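Local coordinates for adhesion G-protein coupled receptor G6 (Danio rerio, PDB 6V55) that is a zebrafish adhesion G-protein-coupled receptor linked to myelination, whose calcium-binding extracellular region probably takes part in cell adhesion and in regulating signalling, at residues A[98-103]-A[475-480]; A[116-121]-A[296-301]; A[272-277]-A[290-295]; A[456-461]-A[469-474]. All coordinates share one frame; numbering follows the deposited sequence.

Contact 1 (A[98-103]-A[475-480]); sequences DFSVQK and PYKDRN. With CA (calcium ion), chain C; NAG (2-acetamido-2-deoxy-beta-D-glucopyranose), chain N; NAG (2-acetamido-2-deoxy-beta-D-glucopyranose), chain K.
Two irregular loops meet here, closest along the backbone at Phe99 and Pro475, whose CA atoms are 7.7 Å apart. Lys477 CG packs against Phe99 CZ at 3.6 Å, the two side chains sliding past each other in opposite directions, while Phe99 CE1 touches Pro475 CA. The lysine chain turns about its CG-CD bond (chi3 90°) and again beyond it, bringing NZ to the calcium site yet still, at long range, above the Phe99 ring. There NZ makes a salt bridge with Asp98 OD1 at 2.9 Å, approaching on the syn side and 25° out of the carboxylate plane. A weaker bond runs from NZ to OD2, and NZ also donates to Ser100 OG at 3.3 Å. Asp98 thus divides its carboxylate: OD2 binds calcium at 2.5 Å, while OD1 faces the lysine. Carbonyls Ser100 O and Val101 O, together with a water, bind the same ion, and Glu53 and Asp61 complete the site. Glu53 also forms a salt bridge with Lys477, so the ammonium probably offsets some of the negative charge gathered there. This is the calcium site of a CUB domain, met by a basic side chain from a distant part of the chain.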
# COMPACT_ATOMS: atom_id res chain seq x y z
N ASP A 98 4.70 2.02 10.30
CA ASP A 98 5.90 2.38 11.03
C ASP A 98 6.08 1.39 12.18
O ASP A 98 5.57 0.28 12.10
CB ASP A 98 5.88 3.86 11.45
CG ASP A 98 4.67 4.27 12.31
OD1 ASP A 98 4.48 5.49 12.49
OD2 ASP A 98 3.92 3.44 12.86
N PHE A 99 6.76 1.80 13.25
CA PHE A 99 7.20 0.92 14.34
C PHE A 99 6.14 0.67 15.41
O PHE A 99 6.36 -0.21 16.25
CB PHE A 99 8.45 1.49 15.04
CG PHE A 99 8.36 2.97 15.38
CD1 PHE A 99 7.81 3.39 16.59
CD2 PHE A 99 8.83 3.94 14.49
CE1 PHE A 99 7.71 4.74 16.91
CE2 PHE A 99 8.72 5.29 14.80
CZ PHE A 99 8.16 5.68 16.02
N SER A 100 5.02 1.40 15.44
CA SER A 100 4.08 1.24 16.54
C SER A 100 2.69 1.64 16.09
O SER A 100 2.54 2.36 15.10
CB SER A 100 4.48 2.10 17.74
OG SER A 100 4.13 3.44 17.45
N VAL A 101 1.67 1.20 16.85
CA VAL A 101 0.23 1.38 16.63
C VAL A 101 -0.23 0.77 15.31
O VAL A 101 -0.05 1.35 14.24
CB VAL A 101 -0.21 2.87 16.69
CG1 VAL A 101 -1.71 2.99 16.62
CG2 VAL A 101 0.34 3.56 17.93
N GLN A 102 -0.87 -0.40 15.38
CA GLN A 102 -1.33 -1.10 14.19
C GLN A 102 -2.85 -1.24 14.22
O GLN A 102 -3.44 -1.47 15.28
CB GLN A 102 -0.68 -2.47 14.10
CG GLN A 102 0.75 -2.37 13.67
CD GLN A 102 1.69 -2.28 14.83
OE1 GLN A 102 1.56 -3.04 15.78
NE2 GLN A 102 2.63 -1.34 14.77
N LYS A 103 -3.46 -1.08 13.06
CA LYS A 103 -4.87 -1.33 12.88
C LYS A 103 -5.05 -2.53 11.94
O LYS A 103 -4.10 -3.27 11.66
CB LYS A 103 -5.57 -0.09 12.35
CG LYS A 103 -5.37 1.15 13.22
CD LYS A 103 -6.03 1.04 14.59
CE LYS A 103 -5.42 2.07 15.54
NZ LYS A 103 -6.39 2.64 16.51
N PRO A 475 10.88 6.45 19.98
CA PRO A 475 9.65 5.67 19.84
C PRO A 475 8.37 6.29 20.41
O PRO A 475 7.35 5.60 20.46
CB PRO A 475 9.96 4.42 20.65
CG PRO A 475 10.73 4.99 21.81
CD PRO A 475 11.51 6.20 21.29
N TYR A 476 8.39 7.56 20.83
CA TYR A 476 7.22 8.07 21.53
C TYR A 476 6.24 8.78 20.61
O TYR A 476 5.06 8.92 20.99
CB TYR A 476 7.69 8.98 22.67
CG TYR A 476 8.51 8.19 23.66
CD1 TYR A 476 7.98 7.02 24.24
CD2 TYR A 476 9.80 8.57 24.00
CE1 TYR A 476 8.73 6.26 25.15
CE2 TYR A 476 10.54 7.81 24.91
CZ TYR A 476 10.00 6.66 25.47
OH TYR A 476 10.75 5.93 26.37
N LYS A 477 6.69 9.21 19.43
CA LYS A 477 5.90 9.84 18.35
C LYS A 477 5.19 11.13 18.77
O LYS A 477 4.22 11.53 18.13
CB LYS A 477 4.85 8.90 17.75
CG LYS A 477 5.31 7.52 17.34
CD LYS A 477 4.06 6.69 17.01
CE LYS A 477 3.65 6.76 15.56
NZ LYS A 477 3.14 5.45 15.06
N ASP A 478 5.67 11.80 19.84
CA ASP A 478 5.03 13.04 20.28
C ASP A 478 5.30 14.16 19.30
O ASP A 478 4.42 14.99 19.05
CB ASP A 478 5.52 13.46 21.67
CG ASP A 478 5.66 12.28 22.65
OD1 ASP A 478 6.76 12.15 23.24
OD2 ASP A 478 4.68 11.52 22.86
N ARG A 479 6.52 14.22 18.75
CA ARG A 479 6.94 15.20 17.76
C ARG A 479 7.52 14.48 16.54
O ARG A 479 7.59 13.24 16.50
CB ARG A 479 7.93 16.23 18.34
CG ARG A 479 7.61 16.72 19.76
CD ARG A 479 8.47 17.90 20.18
NE ARG A 479 7.94 19.19 19.74
CZ ARG A 479 8.44 20.37 20.11
NH1 ARG A 479 9.49 20.43 20.92
NH2 ARG A 479 7.89 21.50 19.66
N ASN A 480 7.91 15.26 15.53
CA ASN A 480 8.40 14.76 14.25
C ASN A 480 9.90 14.97 14.07
O ASN A 480 10.51 15.85 14.68
CB ASN A 480 7.74 15.47 13.06
CG ASN A 480 6.25 15.45 13.10
OD1 ASN A 480 5.63 14.48 13.56
ND2 ASN A 480 5.64 16.54 12.60
CA CA C . 1.84 2.06 12.76
C1 NAG N . 4.24 16.85 12.46
C2 NAG N . 3.88 18.19 13.12
C3 NAG N . 2.41 18.57 12.83
C4 NAG N . 2.08 18.50 11.34
C5 NAG N . 2.52 17.17 10.71
C6 NAG N . 2.40 17.18 9.20
C7 NAG N . 5.28 18.50 15.12
C8 NAG N . 5.34 18.40 16.62
N2 NAG N . 4.12 18.15 14.56
O3 NAG N . 2.18 19.90 13.29
O4 NAG N . 0.67 18.67 11.13
O5 NAG N . 3.90 16.90 11.02
O6 NAG N . 3.00 16.04 8.59
O7 NAG N . 6.25 18.86 14.45
C1 NAG K . 10.57 21.44 16.23
C2 NAG K . 10.11 21.47 14.76
C3 NAG K . 9.99 22.92 14.25
C4 NAG K . 9.09 23.75 15.17
C5 NAG K . 9.61 23.67 16.62
C6 NAG K . 8.75 24.41 17.62
C7 NAG K . 10.60 19.62 13.23
C8 NAG K . 11.65 18.90 12.44
N2 NAG K . 11.02 20.68 13.93
O3 NAG K . 9.44 22.93 12.93
O4 NAG K . 9.01 25.10 14.73
O5 NAG K . 9.68 22.29 17.04
O6 NAG K . 7.67 23.63 18.12
O7 NAG K . 9.42 19.26 13.22
O HOH W 1 3.04 -0.18 12.44

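Contact 2 (A[116-121]-A[296-301]); sequences TLRNQK and VVDWDH
The indole of Trp299 carries Leu117 on one face: CG sits over the five-membered ring, 3.5 Å from its centroid and only 9° off the normal. At the rim of that indole, near its plane, lie Arg118 CG and Gln120 O. The His301 imidazole takes the same leucine over one face through CD1, 4.0 Å from the ring centroid, and has the carbonyl carbon of Thr116 at its edge. Leu117 serves both rings because its CG stands anti to the backbone N (chi1 -152°), so that one methyl turns to His301 while the other, CD2, packs on Asp300 N at 3.4 Å. The third flat group, the Arg118 guanidinium, has Trp299 O over the centre of one face, 3.8 Å above the plane.

Polar ends fix the sides of the contact. Arg118 NH2 makes a salt bridge with Asp298 OD2 at 2.7 Å and a weak bond with OD1, the guanidinium and carboxylate planes being 47° apart. Trp299 NE1 gives a weak bond to Gln120 O at 3.5 Å, with Leu117 O nearer still, at 2.8 Å. On the indole, Tyr271 and Trp304 add further ring contacts.

The loop 116-121 leads from strand 105-114 of the CUB domain to strand 122-123 of the pentraxin-like sandwich, and here it is laid against that sandwich. A leucine packed against two aromatic faces, flanked by an ion pair whose aspartate also accepts from Gly294 N, implies a junction held by apolar packing and charge together, which probably limits the movement of the connecting loop.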
# COMPACT_ATOMS: atom_id res chain seq x y z
N THR A 116 -13.21 0.81 -22.97
CA THR A 116 -14.44 0.91 -23.74
C THR A 116 -14.17 1.17 -25.23
O THR A 116 -13.12 1.71 -25.63
CB THR A 116 -15.34 2.03 -23.20
OG1 THR A 116 -14.71 3.31 -23.40
CG2 THR A 116 -15.62 1.87 -21.73
N LEU A 117 -15.13 0.74 -26.05
CA LEU A 117 -15.07 0.99 -27.48
C LEU A 117 -15.21 2.47 -27.81
O LEU A 117 -14.65 2.91 -28.82
CB LEU A 117 -16.15 0.18 -28.18
CG LEU A 117 -15.91 -0.24 -29.63
CD1 LEU A 117 -14.44 -0.58 -29.89
CD2 LEU A 117 -16.81 -1.41 -30.08
N ARG A 118 -15.85 3.26 -26.94
CA ARG A 118 -15.99 4.70 -27.15
C ARG A 118 -14.74 5.51 -26.81
O ARG A 118 -14.78 6.74 -26.91
CB ARG A 118 -17.18 5.22 -26.35
CG ARG A 118 -18.50 5.01 -27.05
CD ARG A 118 -19.59 5.75 -26.32
NE ARG A 118 -20.64 4.83 -25.91
CZ ARG A 118 -21.72 4.55 -26.63
NH1 ARG A 118 -21.91 5.12 -27.81
NH2 ARG A 118 -22.61 3.69 -26.15
N ASN A 119 -13.65 4.86 -26.39
CA ASN A 119 -12.33 5.46 -26.34
C ASN A 119 -11.45 4.96 -27.46
O ASN A 119 -10.23 5.07 -27.36
CB ASN A 119 -11.66 5.18 -24.99
CG ASN A 119 -12.20 6.05 -23.87
OD1 ASN A 119 -12.19 7.29 -23.97
ND2 ASN A 119 -12.69 5.41 -22.80
N GLN A 120 -12.03 4.36 -28.49
CA GLN A 120 -11.25 3.75 -29.56
C GLN A 120 -11.84 4.10 -30.93
O GLN A 120 -13.06 4.17 -31.09
CB GLN A 120 -11.18 2.22 -29.40
CG GLN A 120 -10.38 1.72 -28.21
CD GLN A 120 -10.64 0.28 -27.90
OE1 GLN A 120 -11.79 -0.14 -27.87
NE2 GLN A 120 -9.58 -0.48 -27.64
N LYS A 121 -10.97 4.31 -31.90
CA LYS A 121 -11.33 4.44 -33.30
C LYS A 121 -10.89 3.15 -33.99
O LYS A 121 -10.13 2.37 -33.42
CB LYS A 121 -10.66 5.69 -33.91
CG LYS A 121 -11.38 7.04 -33.58
CD LYS A 121 -11.01 7.63 -32.19
CE LYS A 121 -11.80 8.90 -31.81
NZ LYS A 121 -11.84 9.12 -30.32
N VAL A 296 -30.14 -1.51 -31.38
CA VAL A 296 -29.82 -2.82 -31.91
C VAL A 296 -28.34 -3.08 -31.79
O VAL A 296 -27.92 -4.09 -31.21
CB VAL A 296 -30.29 -2.95 -33.38
CG1 VAL A 296 -29.94 -4.32 -33.91
CG2 VAL A 296 -31.77 -2.67 -33.48
N VAL A 297 -27.52 -2.18 -32.33
CA VAL A 297 -26.07 -2.26 -32.25
C VAL A 297 -25.59 -0.98 -31.57
O VAL A 297 -26.04 0.12 -31.91
CB VAL A 297 -25.45 -2.43 -33.66
CG1 VAL A 297 -23.96 -2.51 -33.58
CG2 VAL A 297 -25.97 -3.69 -34.34
N ASP A 298 -24.70 -1.13 -30.59
CA ASP A 298 -24.07 -0.01 -29.90
C ASP A 298 -22.56 -0.16 -29.98
O ASP A 298 -22.04 -1.26 -30.18
CB ASP A 298 -24.54 0.05 -28.43
CG ASP A 298 -24.15 1.34 -27.73
OD1 ASP A 298 -24.26 2.42 -28.34
OD2 ASP A 298 -23.72 1.26 -26.56
N TRP A 299 -21.86 0.97 -29.85
CA TRP A 299 -20.40 1.00 -29.85
C TRP A 299 -19.88 0.60 -28.48
O TRP A 299 -19.65 1.44 -27.60
CB TRP A 299 -19.90 2.39 -30.23
CG TRP A 299 -18.50 2.44 -30.75
CD1 TRP A 299 -17.48 3.18 -30.23
CD2 TRP A 299 -17.98 1.85 -31.97
NE1 TRP A 299 -16.35 3.04 -31.00
CE2 TRP A 299 -16.63 2.24 -32.07
CE3 TRP A 299 -18.52 1.01 -32.95
CZ2 TRP A 299 -15.81 1.80 -33.11
CZ3 TRP A 299 -17.70 0.59 -33.99
CH2 TRP A 299 -16.36 0.99 -34.06
N ASP A 300 -19.68 -0.69 -28.34
CA ASP A 300 -19.52 -1.36 -27.06
C ASP A 300 -19.05 -2.75 -27.44
O ASP A 300 -19.58 -3.33 -28.39
CB ASP A 300 -20.84 -1.38 -26.29
CG ASP A 300 -20.67 -1.78 -24.85
OD1 ASP A 300 -20.33 -2.96 -24.58
OD2 ASP A 300 -20.90 -0.91 -23.98
N HIS A 301 -18.05 -3.25 -26.71
CA HIS A 301 -17.30 -4.43 -27.15
C HIS A 301 -18.14 -5.70 -27.16
O HIS A 301 -17.87 -6.58 -27.99
CB HIS A 301 -16.10 -4.64 -26.26
CG HIS A 301 -14.98 -3.71 -26.54
ND1 HIS A 301 -14.08 -3.93 -27.57
CD2 HIS A 301 -14.58 -2.57 -25.92
CE1 HIS A 301 -13.18 -2.96 -27.57
NE2 HIS A 301 -13.47 -2.12 -26.58

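Contact 3 (A[272-277]-A[290-295]); sequences NFRLWD and CDTVGN
Arg274 lies against Gly294 and Thr292, where the strand 268-276 of the pentraxin-like beta-sandwich receives the loop that follows helix 282-286. Its CB packs on Gly294 CA at 4.1 Å. Further out, CD meets the carbonyl oxygen Thr292 O at 3.3 Å. A turn about the CG-CD bond (chi3 -79°) then folds the head back along its own strand, so that NE donates to Asn272 O at 3.2 Å. That bond is nearly straight and lies in the guanidinium plane, though NE stands above the plane of the carbonyl it reaches. NH1 turns to the loop, with a weak bond to Thr292 O and a further one to Thr289 O. Thr292 OG1 is near the guanidinium edge, but its own hydrogen bond goes to Thr289 O. Over one face of the guanidinium lie both Asn272 ND2 and Cys290 O, and these two are hydrogen-bonded to each other.

At the other end of the contact Trp276 lies across the loop. Gly294 CA is over its five-membered ring, 4.2 Å from the centroid, and Asn295 CB packs on CD1 at 3.5 Å. The Asn295 amide is turned 52° from the indole plane. Just beyond the loop, Val296 and Val297 both pair with Leu275 in a classic beta bulge, which places the loop's end alongside the strand. The Asn272 amide settles the near end: ND2 donates to Cys290 O at 2.6 Å, in the carbonyl plane and on a lone pair.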
# COMPACT_ATOMS: atom_id res chain seq x y z
N ASN A 272 -17.94 5.22 -32.98
CA ASN A 272 -19.29 5.37 -32.40
C ASN A 272 -20.41 4.90 -33.33
O ASN A 272 -21.46 5.54 -33.45
CB ASN A 272 -19.53 6.80 -31.90
CG ASN A 272 -20.38 6.82 -30.65
OD1 ASN A 272 -20.54 5.79 -29.99
ND2 ASN A 272 -20.93 7.98 -30.32
N PHE A 273 -20.21 3.73 -33.95
CA PHE A 273 -21.20 3.16 -34.87
C PHE A 273 -22.36 2.58 -34.07
O PHE A 273 -22.18 1.64 -33.28
CB PHE A 273 -20.57 2.09 -35.75
CG PHE A 273 -21.44 1.64 -36.91
CD1 PHE A 273 -22.34 0.57 -36.77
CD2 PHE A 273 -21.33 2.26 -38.14
CE1 PHE A 273 -23.13 0.17 -37.82
CE2 PHE A 273 -22.12 1.84 -39.20
CZ PHE A 273 -23.02 0.79 -39.04
N ARG A 274 -23.56 3.12 -34.30
CA ARG A 274 -24.76 2.71 -33.58
C ARG A 274 -25.92 2.57 -34.56
O ARG A 274 -25.95 3.20 -35.62
CB ARG A 274 -25.12 3.71 -32.46
CG ARG A 274 -24.06 3.95 -31.37
CD ARG A 274 -24.26 5.30 -30.67
NE ARG A 274 -23.74 6.42 -31.46
CZ ARG A 274 -24.11 7.70 -31.27
NH1 ARG A 274 -25.00 8.00 -30.31
NH2 ARG A 274 -23.60 8.66 -32.04
N LEU A 275 -26.89 1.72 -34.19
CA LEU A 275 -28.05 1.38 -35.03
C LEU A 275 -29.30 1.29 -34.17
O LEU A 275 -29.25 0.78 -33.05
CB LEU A 275 -27.83 0.06 -35.77
CG LEU A 275 -28.87 -0.47 -36.76
CD1 LEU A 275 -29.18 0.56 -37.83
CD2 LEU A 275 -28.34 -1.74 -37.37
N TRP A 276 -30.42 1.77 -34.70
CA TRP A 276 -31.69 1.81 -33.99
C TRP A 276 -32.81 1.24 -34.86
O TRP A 276 -32.71 1.18 -36.08
CB TRP A 276 -32.09 3.24 -33.62
CG TRP A 276 -31.37 3.88 -32.48
CD1 TRP A 276 -31.79 3.98 -31.18
CD2 TRP A 276 -30.12 4.59 -32.55
NE1 TRP A 276 -30.87 4.68 -30.44
CE2 TRP A 276 -29.84 5.07 -31.26
CE3 TRP A 276 -29.22 4.87 -33.59
CZ2 TRP A 276 -28.69 5.80 -30.97
CZ3 TRP A 276 -28.07 5.60 -33.31
CH2 TRP A 276 -27.82 6.06 -32.01
N ASP A 277 -33.91 0.90 -34.17
CA ASP A 277 -35.11 0.27 -34.71
C ASP A 277 -36.03 1.23 -35.46
O ASP A 277 -36.89 0.78 -36.22
CB ASP A 277 -35.91 -0.33 -33.57
CG ASP A 277 -35.89 -1.82 -33.58
OD1 ASP A 277 -35.34 -2.39 -34.55
OD2 ASP A 277 -36.44 -2.43 -32.62
N CYS A 290 -23.41 11.68 -28.09
CA CYS A 290 -22.59 10.57 -28.57
C CYS A 290 -22.52 9.40 -27.58
O CYS A 290 -21.98 8.34 -27.94
CB CYS A 290 -21.19 11.08 -28.90
SG CYS A 290 -20.60 12.36 -27.77
N ASP A 291 -23.06 9.56 -26.37
CA ASP A 291 -23.04 8.54 -25.33
C ASP A 291 -24.31 7.70 -25.29
O ASP A 291 -24.38 6.76 -24.49
CB ASP A 291 -22.83 9.20 -23.96
CG ASP A 291 -21.98 8.36 -23.02
OD1 ASP A 291 -21.06 7.67 -23.51
OD2 ASP A 291 -22.23 8.39 -21.80
N THR A 292 -25.31 8.00 -26.12
CA THR A 292 -26.59 7.29 -26.11
C THR A 292 -26.46 5.91 -26.75
O THR A 292 -25.84 5.75 -27.80
CB THR A 292 -27.68 8.08 -26.84
OG1 THR A 292 -27.12 8.71 -28.00
CG2 THR A 292 -28.30 9.13 -25.92
N VAL A 293 -27.09 4.92 -26.10
CA VAL A 293 -26.89 3.53 -26.49
C VAL A 293 -27.70 3.22 -27.75
O VAL A 293 -28.85 3.66 -27.89
CB VAL A 293 -27.28 2.62 -25.31
CG1 VAL A 293 -26.90 1.17 -25.56
CG2 VAL A 293 -26.59 3.12 -24.04
N GLY A 294 -27.09 2.50 -28.68
CA GLY A 294 -27.80 2.07 -29.87
C GLY A 294 -28.74 0.92 -29.56
O GLY A 294 -28.40 -0.00 -28.83
N ASN A 295 -29.93 0.98 -30.15
CA ASN A 295 -31.04 0.09 -29.80
C ASN A 295 -30.86 -1.33 -30.29
O ASN A 295 -31.46 -2.25 -29.72
CB ASN A 295 -32.35 0.60 -30.40
CG ASN A 295 -33.29 1.07 -29.35
OD1 ASN A 295 -32.96 1.05 -28.16
ND2 ASN A 295 -34.47 1.50 -29.77

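Contact 4 (A[456-461]-A[469-474]); sequences VHYRWP and QYVPCF
Within what is probably the hormone receptor (HormR) module, the hairpin-like return from His457 and Tyr458 to Val471 and Phe474 runs antiparallel, joined mainly by side chains. Strand 468-472 has its backbone partner in strand 480-488, and Cys473 is tied to Cys504 by a disulfide. The His457 and Phe474 rings form a face-to-face stack, centroids 3.9 Å apart and planes at 6°. Phe474 reaches it with CG anti to the backbone N (chi1 -178°), and the imidazole is hydrogen-bonded at NE2 to Glu536. Beside it the Tyr458 ring lies between the two segments, CE2 against Phe474 CB and CD1 against Val471 CG2 at 3.6 Å. The same CG2 methyl lies over the six-membered ring of Trp460, 3.8 Å from its centroid, so one valine branch fills the angle between two aromatic side chains. Gln469 O stands at the edge of that indole, 3.3 Å from CZ3. Pro461 CG rests on the Gln469 amide, whose NE2 is hydrogen-bonded to Ser463 OG and Gly336 O. A water donates to both His457 O and Pro472 O. Tyr458 OH accepts a hydrogen bond from Phe474 N at 3.1 Å, with an N-H...O angle of 152°.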
# COMPACT_ATOMS: atom_id res chain seq x y z
N VAL A 456 18.29 4.21 12.07
CA VAL A 456 17.38 3.09 12.17
C VAL A 456 16.09 3.54 12.86
O VAL A 456 16.10 4.48 13.67
CB VAL A 456 18.09 1.91 12.85
CG1 VAL A 456 18.28 2.13 14.35
CG2 VAL A 456 17.38 0.58 12.58
N HIS A 457 14.96 3.00 12.37
CA HIS A 457 13.56 3.36 12.66
C HIS A 457 13.17 4.74 12.13
O HIS A 457 12.11 5.26 12.52
CB HIS A 457 13.19 3.27 14.15
CG HIS A 457 13.78 2.10 14.86
ND1 HIS A 457 13.23 0.84 14.80
CD2 HIS A 457 14.90 1.99 15.61
CE1 HIS A 457 13.98 0.00 15.50
NE2 HIS A 457 15.00 0.68 16.00
N TYR A 458 13.93 5.34 11.22
CA TYR A 458 13.50 6.59 10.57
C TYR A 458 13.42 6.30 9.08
O TYR A 458 14.41 6.45 8.36
CB TYR A 458 14.45 7.74 10.87
CG TYR A 458 14.28 8.26 12.26
CD1 TYR A 458 13.48 9.37 12.51
CD2 TYR A 458 14.91 7.63 13.33
CE1 TYR A 458 13.30 9.84 13.80
CE2 TYR A 458 14.74 8.09 14.63
CZ TYR A 458 13.93 9.19 14.86
OH TYR A 458 13.76 9.65 16.16
N ARG A 459 12.25 5.88 8.62
CA ARG A 459 12.10 5.39 7.26
C ARG A 459 11.53 6.50 6.38
O ARG A 459 10.36 6.87 6.50
CB ARG A 459 11.22 4.15 7.24
CG ARG A 459 11.90 2.94 7.78
CD ARG A 459 11.28 1.70 7.20
NE ARG A 459 11.75 0.51 7.90
CZ ARG A 459 11.19 -0.70 7.79
NH1 ARG A 459 10.16 -0.87 6.97
NH2 ARG A 459 11.68 -1.73 8.47
N TRP A 460 12.35 7.03 5.52
CA TRP A 460 11.93 8.18 4.75
C TRP A 460 11.41 7.71 3.41
O TRP A 460 12.09 6.91 2.75
CB TRP A 460 13.09 9.14 4.55
CG TRP A 460 13.77 9.51 5.82
CD1 TRP A 460 14.87 8.91 6.38
CD2 TRP A 460 13.39 10.56 6.71
NE1 TRP A 460 15.19 9.51 7.58
CE2 TRP A 460 14.30 10.53 7.80
CE3 TRP A 460 12.36 11.50 6.72
CZ2 TRP A 460 14.22 11.42 8.87
CZ3 TRP A 460 12.28 12.40 7.78
CH2 TRP A 460 13.22 12.35 8.84
N PRO A 461 10.23 8.14 2.97
CA PRO A 461 9.71 7.69 1.66
C PRO A 461 10.36 8.44 0.50
O PRO A 461 11.10 9.40 0.70
CB PRO A 461 8.21 7.99 1.75
CG PRO A 461 8.09 9.09 2.77
CD PRO A 461 9.24 8.93 3.72
N GLN A 469 10.03 15.69 4.03
CA GLN A 469 9.15 14.67 4.58
C GLN A 469 9.27 14.61 6.10
O GLN A 469 10.33 14.85 6.65
CB GLN A 469 9.50 13.30 4.02
CG GLN A 469 9.31 13.24 2.56
CD GLN A 469 8.00 12.62 2.18
OE1 GLN A 469 7.09 12.45 3.02
NE2 GLN A 469 7.87 12.27 0.90
N TYR A 470 8.18 14.22 6.75
CA TYR A 470 8.12 14.14 8.21
C TYR A 470 7.81 12.71 8.60
O TYR A 470 6.93 12.08 7.99
CB TYR A 470 7.07 15.09 8.78
CG TYR A 470 7.39 16.53 8.49
CD1 TYR A 470 6.93 17.14 7.32
CD2 TYR A 470 8.15 17.29 9.37
CE1 TYR A 470 7.24 18.44 7.03
CE2 TYR A 470 8.45 18.61 9.10
CZ TYR A 470 7.98 19.18 7.92
OH TYR A 470 8.26 20.49 7.62
N VAL A 471 8.54 12.18 9.57
CA VAL A 471 8.30 10.85 10.13
C VAL A 471 8.18 11.00 11.65
O VAL A 471 8.57 12.03 12.21
CB VAL A 471 9.42 9.85 9.74
CG1 VAL A 471 9.52 9.67 8.22
CG2 VAL A 471 10.70 10.28 10.34
N PRO A 472 7.59 10.00 12.33
CA PRO A 472 7.54 10.07 13.80
C PRO A 472 8.88 9.88 14.48
O PRO A 472 9.74 9.12 14.02
CB PRO A 472 6.60 8.92 14.16
CG PRO A 472 6.53 8.07 12.96
CD PRO A 472 6.58 9.05 11.86
N CYS A 473 9.03 10.57 15.61
CA CYS A 473 10.19 10.38 16.46
C CYS A 473 10.11 9.00 17.10
O CYS A 473 9.08 8.64 17.67
CB CYS A 473 10.26 11.47 17.54
SG CYS A 473 10.74 13.11 16.97
N PHE A 474 11.17 8.22 16.95
CA PHE A 474 11.23 6.90 17.58
C PHE A 474 11.61 7.06 19.04
O PHE A 474 12.61 7.70 19.33
CB PHE A 474 12.23 6.01 16.86
CG PHE A 474 12.30 4.62 17.42
CD1 PHE A 474 11.29 3.71 17.13
CD2 PHE A 474 13.34 4.23 18.26
CE1 PHE A 474 11.34 2.42 17.63
CE2 PHE A 474 13.38 2.94 18.80
CZ PHE A 474 12.37 2.04 18.47
O HOH W 2 10.21 6.75 11.93

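From the N terminus, residues 98-103 open contact 1, the longest closure, sealed only at 475-480. Everything else falls inside that loop. Residues 116-121 open contact 2, within which 272-277 meets 290-295 as contact 3 before 296-301 closes contact 2; none of these closures cross. Contacts 2 and 3, with centres about 9 Å apart, share the pentraxin-like sandwich through the Leu275 bulge and tie the incoming linker to it. Contact 4 follows in series, closing a short loop just before 475-480. It touches contact 1, where Phe99 packs on Phe474, so the CUB calcium loop rests on this module. The centre of contact 1 is about 51 Å from that of contact 2.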